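Local atomic coordinates of alkaline phosphatase (PDB entry 2W5V), a protein that probably hydrolyses phosphate monoesters at alkaline pH, as an alkaline phosphatase from an Antarctic bacterium that binds zinc and magnesium ions. Residues L40-A45 with V298-E303. The protein carries 1 engineered substitution. Sequence-based numbering, arbitrary orientation.
With ZN (zinc ion), chain H; MG (magnesium ion), chain I.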
loop_
_atom_site.group_PDB
_atom_site.type_symbol
_atom_site.label_atom_id
_atom_site.label_comp_id
_atom_site.label_asym_id
_atom_site.label_seq_id
_atom_site.Cartn_x
_atom_site.Cartn_y
_atom_site.Cartn_z
ATOM N N LEU B 40 10.011 13.899 0.538
ATOM C CA LEU B 40 9.416 14.047 -0.788
ATOM C C LEU B 40 7.957 13.647 -0.705
ATOM O O LEU B 40 7.619 12.576 -0.198
ATOM C CB LEU B 40 10.139 13.172 -1.814
ATOM C CG LEU B 40 11.653 13.376 -1.885
ATOM C CD1 LEU B 40 12.308 12.305 -2.709
ATOM C CD2 LEU B 40 11.957 14.734 -2.453
ATOM N N ILE B 41 7.094 14.522 -1.189
ATOM C CA ILE B 41 5.665 14.320 -1.089
ATOM C C ILE B 41 5.074 14.266 -2.487
ATOM O O ILE B 41 5.201 15.212 -3.267
ATOM C CB ILE B 41 4.997 15.469 -0.315
ATOM C CG1 ILE B 41 5.534 15.538 1.117
ATOM C CG2 ILE B 41 3.482 15.316 -0.322
ATOM C CD1 ILE B 41 4.980 16.714 1.917
ATOM N N SER B 42 4.437 13.147 -2.798
ATOM C CA SER B 42 3.704 13.005 -4.047
ATOM C C SER B 42 2.244 13.289 -3.732
ATOM O O SER B 42 1.559 12.464 -3.117
ATOM C CB SER B 42 3.851 11.582 -4.584
ATOM O OG SER B 42 3.674 10.629 -3.542
ATOM N N ASP B 43 1.767 14.455 -4.143
ATOM C CA ASP B 43 0.406 14.847 -3.811
ATOM C C ASP B 43 -0.606 13.987 -4.565
ATOM O O ASP B 43 -0.599 13.944 -5.792
ATOM C CB ASP B 43 0.173 16.334 -4.099
ATOM C CG ASP B 43 -1.028 16.875 -3.352
ATOM O OD1 ASP B 43 -2.085 16.221 -3.410
ATOM O OD2 ASP B 43 -0.915 17.924 -2.681
ATOM N N GLY B 44 -1.461 13.294 -3.819
ATOM C CA GLY B 44 -2.540 12.528 -4.407
ATOM C C GLY B 44 -2.164 11.130 -4.874
ATOM O O GLY B 44 -2.968 10.466 -5.529
ATOM N N ALA B 45 -0.962 10.670 -4.531
ATOM C CA ALA B 45 -0.509 9.351 -4.986
ATOM C C ALA B 45 -0.811 8.220 -3.994
ATOM O O ALA B 45 -0.140 8.081 -2.971
ATOM C CB ALA B 45 0.989 9.380 -5.313
ATOM N N VAL B 298 9.689 9.315 1.703
ATOM C CA VAL B 298 8.769 9.520 0.584
ATOM C C VAL B 298 7.368 9.102 1.001
ATOM O O VAL B 298 7.160 7.977 1.479
ATOM C CB VAL B 298 9.157 8.673 -0.647
ATOM C CG1 VAL B 298 8.110 8.838 -1.740
ATOM C CG2 VAL B 298 10.550 9.059 -1.172
ATOM N N THR B 299 6.399 9.989 0.822
ATOM C CA THR B 299 5.019 9.625 1.128
ATOM C C THR B 299 4.070 10.510 0.336
ATOM O O THR B 299 4.517 11.325 -0.466
ATOM C CB THR B 299 4.718 9.718 2.644
ATOM O OG1 THR B 299 3.487 9.041 2.931
ATOM C CG2 THR B 299 4.608 11.169 3.098
ATOM N N SER B 300 2.773 10.358 0.572
ATOM C CA SER B 300 1.761 11.202 -0.068
ATOM C C SER B 300 0.841 11.758 1.011
ATOM O O SER B 300 0.819 11.260 2.136
ATOM C CB SER B 300 0.920 10.391 -1.059
ATOM O OG SER B 300 1.740 9.569 -1.881
ATOM N N ASP B 301 0.052 12.765 0.663
ATOM C CA ASP B 301 -0.870 13.345 1.631
ATOM C C ASP B 301 -2.206 12.602 1.654
ATOM O O ASP B 301 -2.878 12.581 2.676
ATOM C CB ASP B 301 -1.042 14.866 1.403
ATOM C CG ASP B 301 -1.516 15.216 -0.008
ATOM O OD1 ASP B 301 -1.379 14.366 -0.917
ATOM O OD2 ASP B 301 -2.026 16.352 -0.201
ATOM N N HIS B 302 -2.556 11.972 0.528
ATOM C CA HIS B 302 -3.804 11.228 0.350
ATOM C C HIS B 302 -3.807 10.676 -1.081
ATOM O O HIS B 302 -2.881 10.947 -1.851
ATOM C CB HIS B 302 -4.998 12.161 0.512
ATOM C CG HIS B 302 -4.943 13.327 -0.423
ATOM N ND1 HIS B 302 -5.319 13.235 -1.744
ATOM C CD2 HIS B 302 -4.480 14.584 -0.244
ATOM C CE1 HIS B 302 -5.120 14.402 -2.336
ATOM N NE2 HIS B 302 -4.614 15.238 -1.445
ATOM N N GLU B 303 -4.840 9.911 -1.437
ATOM C CA GLU B 303 -4.994 9.392 -2.798
ATOM C C GLU B 303 -6.017 10.262 -3.513
ATOM O O GLU B 303 -6.859 10.886 -2.854
ATOM C CB GLU B 303 -5.513 7.942 -2.760
ATOM C CG GLU B 303 -5.511 7.221 -4.112
ATOM C CD GLU B 303 -6.796 7.383 -4.956
ATOM O OE1 GLU B 303 -7.821 7.932 -4.473
ATOM O OE2 GLU B 303 -6.767 6.945 -6.131
HETATM ZN ZN ZN H . -3.189 16.713 -1.808
HETATM MG MG MG I . -0.029 19.762 -3.150
HETATM O O HOH W 1 -0.645 19.487 -5.240
HETATM O O HOH W 2 0.892 21.834 -3.461
HETATM O O HOH W 3 -2.002 20.907 -2.814
#
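The zinc site bound by Asp43, Asp301 and His302 sits just past the ends of two neighbouring parallel strands, 36-42 and 294-299, and the segments following both strands supply its ligands. Asp43 reaches the zinc through OD1, Asp301 through OD2 at 2.0 Å, and His302 through NE2 at 2.1 Å; Ser84, a phosphoserine here, also belongs to this site. With CG anti to the backbone N (chi1 -161°), the Asp43 carboxylate reaches both metals: OD1 binds zinc and OD2 binds magnesium 2.1 Å away, alongside three waters, Thr137 and Glu254. The Asp43 and Asp301 carboxylates stand nearly at right angles (83°), their like charges probably offset by the metals. Asp301 spends its other oxygen, OD1, on the N-H of Gly44, 3.1 Å away, tying one ligand to the turn that carries the other. The other ring nitrogen of His302, ND1, donates to Glu303 O in the plane of the ring, which should fix the ring's rotation.

Away from the metals, Ser300 OG gives a short 2.6 Å hydrogen bond to Ala45 O, on a carbonyl lone pair, and lies 2.8 Å from Ser42 OG. An alanine at Ser300 would drop that hydroxyl and is likely to leave Ala45 O without this donor and the type II turn from Ser42 to Ala45 less firmly tied. Further back, regular parallel pairing takes over: Thr299 N donates to Leu40 O and Ser42 N to Thr299 O, while Leu40 CD1 packs on Val298 CG2 at 4.0 Å, both side chains also touching Phe277 of helix 267-291. Metal ligands carried on loops at the C-terminal ends of adjacent parallel strands of a central sheet are characteristic of the alkaline phosphatase family.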